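Local coordinates for lipoprotein (Bacteroides vulgatus, PDB 3U6G) that is of unknown function but adopts an immunoglobulin-like fold and belongs to a family of C2-like, probably calcium-binding lipoproteins, at residues H10-Q15 and M72-S77; I14-D19 and L88-I93. All coordinates share one frame; numbering follows the deposited sequence.

Contact 1: H10-Q15 and M72-S77; sequences HKIVIQ and MTCAGS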
loop_
_atom_site.group_PDB
_atom_site.type_symbol
_atom_site.label_atom_id
_atom_site.label_comp_id
_atom_site.label_asym_id
_atom_site.label_seq_id
_atom_site.Cartn_x
_atom_site.Cartn_y
_atom_site.Cartn_z
ATOM N N HIS A 10 -15.159 2.078 3.474
ATOM C CA HIS A 10 -13.883 2.693 3.812
ATOM C C HIS A 10 -13.551 3.711 2.738
ATOM O O HIS A 10 -13.851 3.508 1.546
ATOM C CB HIS A 10 -12.777 1.638 3.917
ATOM C CG HIS A 10 -12.977 0.703 5.056
ATOM N ND1 HIS A 10 -12.064 0.562 6.079
ATOM C CD2 HIS A 10 -14.033 -0.076 5.382
ATOM C CE1 HIS A 10 -12.548 -0.268 6.982
ATOM N NE2 HIS A 10 -13.743 -0.668 6.582
ATOM N N LYS A 11 -12.925 4.807 3.156
ATOM C CA LYS A 11 -12.594 5.869 2.227
ATOM C C LYS A 11 -11.282 6.524 2.598
ATOM O O LYS A 11 -10.988 6.684 3.780
ATOM C CB LYS A 11 -13.718 6.919 2.236
ATOM C CG LYS A 11 -13.504 8.081 1.278
ATOM C CD LYS A 11 -14.787 8.827 0.952
ATOM C CE LYS A 11 -15.335 9.550 2.131
ATOM N NZ LYS A 11 -16.483 10.428 1.703
ATOM N N ILE A 12 -10.543 6.948 1.572
ATOM C CA ILE A 12 -9.372 7.790 1.726
ATOM C C ILE A 12 -9.554 9.047 0.898
ATOM O O ILE A 12 -9.910 8.988 -0.263
ATOM C CB ILE A 12 -8.097 7.057 1.228
ATOM C CG1 ILE A 12 -7.777 5.871 2.138
ATOM C CG2 ILE A 12 -6.900 8.015 1.102
ATOM C CD1 ILE A 12 -7.141 6.214 3.454
ATOM N N VAL A 13 -9.303 10.186 1.526
ATOM C CA VAL A 13 -9.269 11.462 0.841
ATOM C C VAL A 13 -7.864 12.021 0.943
ATOM O O VAL A 13 -7.273 12.011 2.016
ATOM C CB VAL A 13 -10.251 12.466 1.477
ATOM C CG1 VAL A 13 -10.021 13.881 0.880
ATOM C CG2 VAL A 13 -11.674 12.016 1.252
ATOM N N ILE A 14 -7.327 12.497 -0.183
ATOM C CA ILE A 14 -6.012 13.136 -0.200
ATOM C C ILE A 14 -6.143 14.558 -0.718
ATOM O O ILE A 14 -6.793 14.798 -1.740
ATOM C CB ILE A 14 -5.007 12.361 -1.090
ATOM C CG1 ILE A 14 -4.908 10.907 -0.617
ATOM C CG2 ILE A 14 -3.654 13.037 -1.060
ATOM C CD1 ILE A 14 -4.190 9.984 -1.560
ATOM N N GLN A 15 -5.544 15.498 0.009
ATOM C CA GLN A 15 -5.493 16.896 -0.432
ATOM C C GLN A 15 -4.060 17.386 -0.375
ATOM O O GLN A 15 -3.350 17.082 0.559
ATOM C CB GLN A 15 -6.335 17.779 0.479
ATOM C CG GLN A 15 -7.815 17.460 0.461
ATOM C CD GLN A 15 -8.640 18.447 1.262
ATOM O OE1 GLN A 15 -8.411 18.641 2.455
ATOM N NE2 GLN A 15 -9.612 19.076 0.608
HETATM N N MSE A 72 -8.634 -0.557 4.591
HETATM C CA MSE A 72 -8.186 0.187 3.430
HETATM C C MSE A 72 -6.899 0.905 3.820
HETATM O O MSE A 72 -6.754 1.343 4.953
HETATM C CB MSE A 72 -9.255 1.184 2.941
HETATM C CG MSE A 72 -9.115 1.769 1.440
HETATM SE SE MSE A 72 -10.356 3.095 1.223
HETATM C CE MSE A 72 -10.297 3.106 -0.698
ATOM N N THR A 73 -5.970 0.970 2.877
ATOM C CA THR A 73 -4.632 1.549 3.071
ATOM C C THR A 73 -4.262 2.479 1.941
ATOM O O THR A 73 -4.665 2.243 0.798
ATOM C CB THR A 73 -3.550 0.455 3.028
ATOM O OG1 THR A 73 -3.651 -0.296 1.800
ATOM C CG2 THR A 73 -3.696 -0.471 4.197
ATOM N N CYS A 74 -3.465 3.500 2.242
ATOM C CA CYS A 74 -2.914 4.399 1.255
ATOM C C CYS A 74 -1.453 4.593 1.612
ATOM O O CYS A 74 -1.138 5.022 2.734
ATOM C CB CYS A 74 -3.646 5.747 1.289
ATOM S SG CYS A 74 -2.952 7.006 0.181
ATOM N N ALA A 75 -0.582 4.233 0.674
ATOM C CA ALA A 75 0.862 4.463 0.785
ATOM C C ALA A 75 1.284 5.456 -0.266
ATOM O O ALA A 75 0.888 5.369 -1.418
ATOM C CB ALA A 75 1.649 3.153 0.619
ATOM N N GLY A 76 2.099 6.418 0.126
ATOM C CA GLY A 76 2.496 7.453 -0.797
ATOM C C GLY A 76 3.968 7.793 -0.773
ATOM O O GLY A 76 4.677 7.512 0.185
ATOM N N SER A 77 4.397 8.403 -1.871
ATOM C CA SER A 77 5.733 8.973 -1.923
ATOM C C SER A 77 5.654 10.394 -2.416
ATOM O O SER A 77 4.804 10.763 -3.233
ATOM C CB SER A 77 6.677 8.174 -2.821
ATOM O OG SER A 77 6.294 8.307 -4.168
#
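Ile-12, Ile-14 and His-10 of strand 10-15 face Met-72 and Cys-74 of strand 72-77 across the core of an immunoglobulin-like beta sandwich. The two strands belong to layers that pack face to face. They run nearly parallel, at 21°, with their axes 7.4 Å apart at the closest. The join is made by side chains, without backbone pairing. Met-72 is a selenomethionine and spans most of the gap. With CG anti to the backbone N (chi1 -162°) and the chain extended beyond it, the selenium is carried to the backbone of the other strand. There SE lies 3.5 Å from the His-10 carbonyl O. The same atom also meets CG1 of Ile-12 at 3.9 Å, the two side chains crossing obliquely. Closer to the backbone, CB of His-10 touches CB of Met-72 at 3.7 Å. The His-10 ring is held elsewhere: ND1 bonds to Thr-123 OG1 and NE2 to Gln-6 O. Both ring nitrogens of this buried residue are therefore satisfied. Ile-12 sets its two branches on different neighbours. CG1 sits beside the backbone N (chi1 -67°) and meets SE. CG2 reaches CB of Cys-74 at 4.0 Å. An alanine in place of Ile-12 would remove both branches and is likely to open a gap between the selenium and Cys-74. Val-27 and Ile-29 of strand 24-33 touch Cys-74 as well. On the outer side of strand 72-77, Thr-73 and Ala-75 pack on Ala-75 and Thr-73 of the second subunit. Inside, SG of Cys-74 rests 3.7 Å from the CD1 tip of Ile-14.

Contact 2: I14-D19 and L88-I93; sequences IQQSGD and LHITVI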
loop_
_atom_site.group_PDB
_atom_site.type_symbol
_atom_site.label_atom_id
_atom_site.label_comp_id
_atom_site.label_asym_id
_atom_site.label_seq_id
_atom_site.Cartn_x
_atom_site.Cartn_y
_atom_site.Cartn_z
ATOM N N ILE A 14 -7.327 12.497 -0.183
ATOM C CA ILE A 14 -6.012 13.136 -0.200
ATOM C C ILE A 14 -6.143 14.558 -0.718
ATOM O O ILE A 14 -6.793 14.798 -1.740
ATOM C CB ILE A 14 -5.007 12.361 -1.090
ATOM C CG1 ILE A 14 -4.908 10.907 -0.617
ATOM C CG2 ILE A 14 -3.654 13.037 -1.060
ATOM C CD1 ILE A 14 -4.190 9.984 -1.560
ATOM N N GLN A 15 -5.544 15.498 0.009
ATOM C CA GLN A 15 -5.493 16.896 -0.432
ATOM C C GLN A 15 -4.060 17.386 -0.375
ATOM O O GLN A 15 -3.350 17.082 0.559
ATOM C CB GLN A 15 -6.335 17.779 0.479
ATOM C CG GLN A 15 -7.815 17.460 0.461
ATOM C CD GLN A 15 -8.640 18.447 1.262
ATOM O OE1 GLN A 15 -8.411 18.641 2.455
ATOM N NE2 GLN A 15 -9.612 19.076 0.608
ATOM N N GLN A 16 -3.643 18.174 -1.357
ATOM C CA GLN A 16 -2.308 18.755 -1.317
ATOM C C GLN A 16 -2.397 20.253 -1.506
ATOM O O GLN A 16 -3.353 20.737 -2.093
ATOM C CB GLN A 16 -1.401 18.147 -2.390
ATOM C CG GLN A 16 -1.916 18.314 -3.811
ATOM C CD GLN A 16 -0.849 18.051 -4.846
ATOM O OE1 GLN A 16 0.336 17.922 -4.520
ATOM N NE2 GLN A 16 -1.264 17.954 -6.113
ATOM N N SER A 17 -1.379 20.953 -1.001
ATOM C CA SER A 17 -1.260 22.403 -1.128
ATOM C C SER A 17 0.209 22.800 -1.067
ATOM O O SER A 17 1.038 22.072 -0.511
ATOM C CB SER A 17 -2.042 23.105 -0.010
ATOM O OG SER A 17 -1.645 22.650 1.277
ATOM N N GLY A 18 0.535 23.940 -1.658
ATOM C CA GLY A 18 1.876 24.511 -1.588
ATOM C C GLY A 18 2.426 24.674 -2.984
ATOM O O GLY A 18 1.682 24.926 -3.923
ATOM N N ASP A 19 3.739 24.493 -3.105
ATOM C CA ASP A 19 4.427 24.569 -4.383
ATOM C C ASP A 19 4.276 23.215 -5.103
ATOM O O ASP A 19 5.250 22.489 -5.304
ATOM C CB ASP A 19 5.899 24.940 -4.137
ATOM C CG ASP A 19 6.042 26.247 -3.352
ATOM O OD1 ASP A 19 5.359 27.220 -3.720
ATOM O OD2 ASP A 19 6.814 26.297 -2.366
ATOM N N LEU A 88 5.339 21.924 0.580
ATOM C CA LEU A 88 4.147 21.147 0.243
ATOM C C LEU A 88 3.423 20.688 1.498
ATOM O O LEU A 88 4.052 20.200 2.446
ATOM C CB LEU A 88 4.511 19.912 -0.580
ATOM C CG LEU A 88 3.327 19.115 -1.147
ATOM C CD1 LEU A 88 2.694 19.857 -2.296
ATOM C CD2 LEU A 88 3.771 17.722 -1.594
ATOM N N HIS A 89 2.105 20.861 1.478
ATOM C CA HIS A 89 1.343 20.189 2.501
ATOM C C HIS A 89 0.455 19.114 1.909
ATOM O O HIS A 89 -0.124 19.230 0.845
ATOM C CB HIS A 89 0.588 21.144 3.407
ATOM C CG HIS A 89 0.123 20.511 4.682
ATOM N ND1 HIS A 89 0.799 20.651 5.874
ATOM C CD2 HIS A 89 -0.954 19.731 4.951
ATOM C CE1 HIS A 89 0.161 19.991 6.822
ATOM N NE2 HIS A 89 -0.899 19.414 6.285
ATOM N N ILE A 90 0.471 17.984 2.612
ATOM C CA ILE A 90 -0.317 16.800 2.231
ATOM C C ILE A 90 -1.178 16.431 3.429
ATOM O O ILE A 90 -0.666 16.318 4.543
ATOM C CB ILE A 90 0.572 15.571 1.872
ATOM C CG1 ILE A 90 1.288 15.790 0.539
ATOM C CG2 ILE A 90 -0.263 14.283 1.810
ATOM C CD1 ILE A 90 0.414 15.586 -0.687
ATOM N N THR A 91 -2.482 16.275 3.193
ATOM C CA THR A 91 -3.396 15.714 4.180
ATOM C C THR A 91 -4.025 14.441 3.613
ATOM O O THR A 91 -4.509 14.435 2.482
ATOM C CB THR A 91 -4.517 16.685 4.531
ATOM O OG1 THR A 91 -3.961 17.905 5.035
ATOM C CG2 THR A 91 -5.454 16.078 5.577
ATOM N N VAL A 92 -3.978 13.364 4.384
ATOM C CA VAL A 92 -4.635 12.114 4.003
ATOM C C VAL A 92 -5.554 11.698 5.146
ATOM O O VAL A 92 -5.104 11.564 6.284
ATOM C CB VAL A 92 -3.624 10.994 3.720
ATOM C CG1 VAL A 92 -4.358 9.751 3.222
ATOM C CG2 VAL A 92 -2.580 11.446 2.703
ATOM N N ILE A 93 -6.841 11.528 4.852
ATOM C CA ILE A 93 -7.833 11.232 5.870
ATOM C C ILE A 93 -8.461 9.892 5.530
ATOM O O ILE A 93 -8.833 9.635 4.388
ATOM C CB ILE A 93 -8.939 12.308 5.967
ATOM C CG1 ILE A 93 -8.350 13.712 6.090
ATOM C CG2 ILE A 93 -9.881 11.992 7.154
ATOM C CD1 ILE A 93 -9.374 14.840 5.907
HETATM O O HOH W 1 -3.296 19.834 2.223
#
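Gln-15 and Thr-91 form a hydrogen-bonded pair in an antiparallel beta ladder between strand 14-18 and strand 88-93. Gln-15 N reaches Thr-91 O at 2.9 Å, and Thr-91 N returns an almost straight bond (174°) to Gln-15 O. Ser-17 and His-89 form the next such pair. His-89 N gives a short bond of 2.6 Å to Ser-17 O, while the bond from Ser-17 N to His-89 O is more bent, at 150°. The buried face is tightly packed. On it Ile-14 and Val-92 stand next to each other, their CG1 atoms 4.0 Å apart. CB of Gln-16 meets the Ile-90 CD1 tip at 3.6 Å. With CG anti to the backbone N (chi1 -172°), Leu-88 brings CD1 to 3.3 Å from Ser-17 O. NE2 of Gln-16 is anchored by a bond to Thr-58 O. The other face, with Gln-15, Ser-17, His-89 and Thr-91, is looser and wetter. In the conformers modelled here, Ser-17 OG approaches CB of His-89, Thr-91 OG1 lies in plane at the edge of the His-89 ring, and His-89 ND1 bonds to Glu-107 OE1. One water makes weak bonds to Gln-15 O and Thr-91 OG1 and, in this conformer, to Ser-17 OG. At Gly-18 a CB would clash with CA of Leu-88. In the sheet, strand 87-96 lies between strands 10-18 and 99-109. Strand 10-18 has strand 60-65 on its other edge. Val-25 and Val-27 of strand 24-33, with Phe-119 and Val-121 of strand 115-122 over Val-92, pack on the buried face.

How the contacts relate
Contacts 1 and 2 both use strand 10-18 and share Ile-14 and Gln-15. Their centres are about 12 Å apart. The centre of contact 1 lies about 2 Å from the centre of the chain, that of contact 2 about 10 Å, toward the end of the strand. The same strand thus bonds edge to edge within its own layer and packs across the sandwich on strand 71-80. Strands 71-80 and 87-96 follow each other in the chain, so the polypeptide passes from one layer to the other between them. The contacts also touch directly: Ile-12 CG2 meets Val-92 CG1 at 3.7 Å, and Val-13 O is probably hydrogen-bonded to Ile-93 N at 2.9 Å.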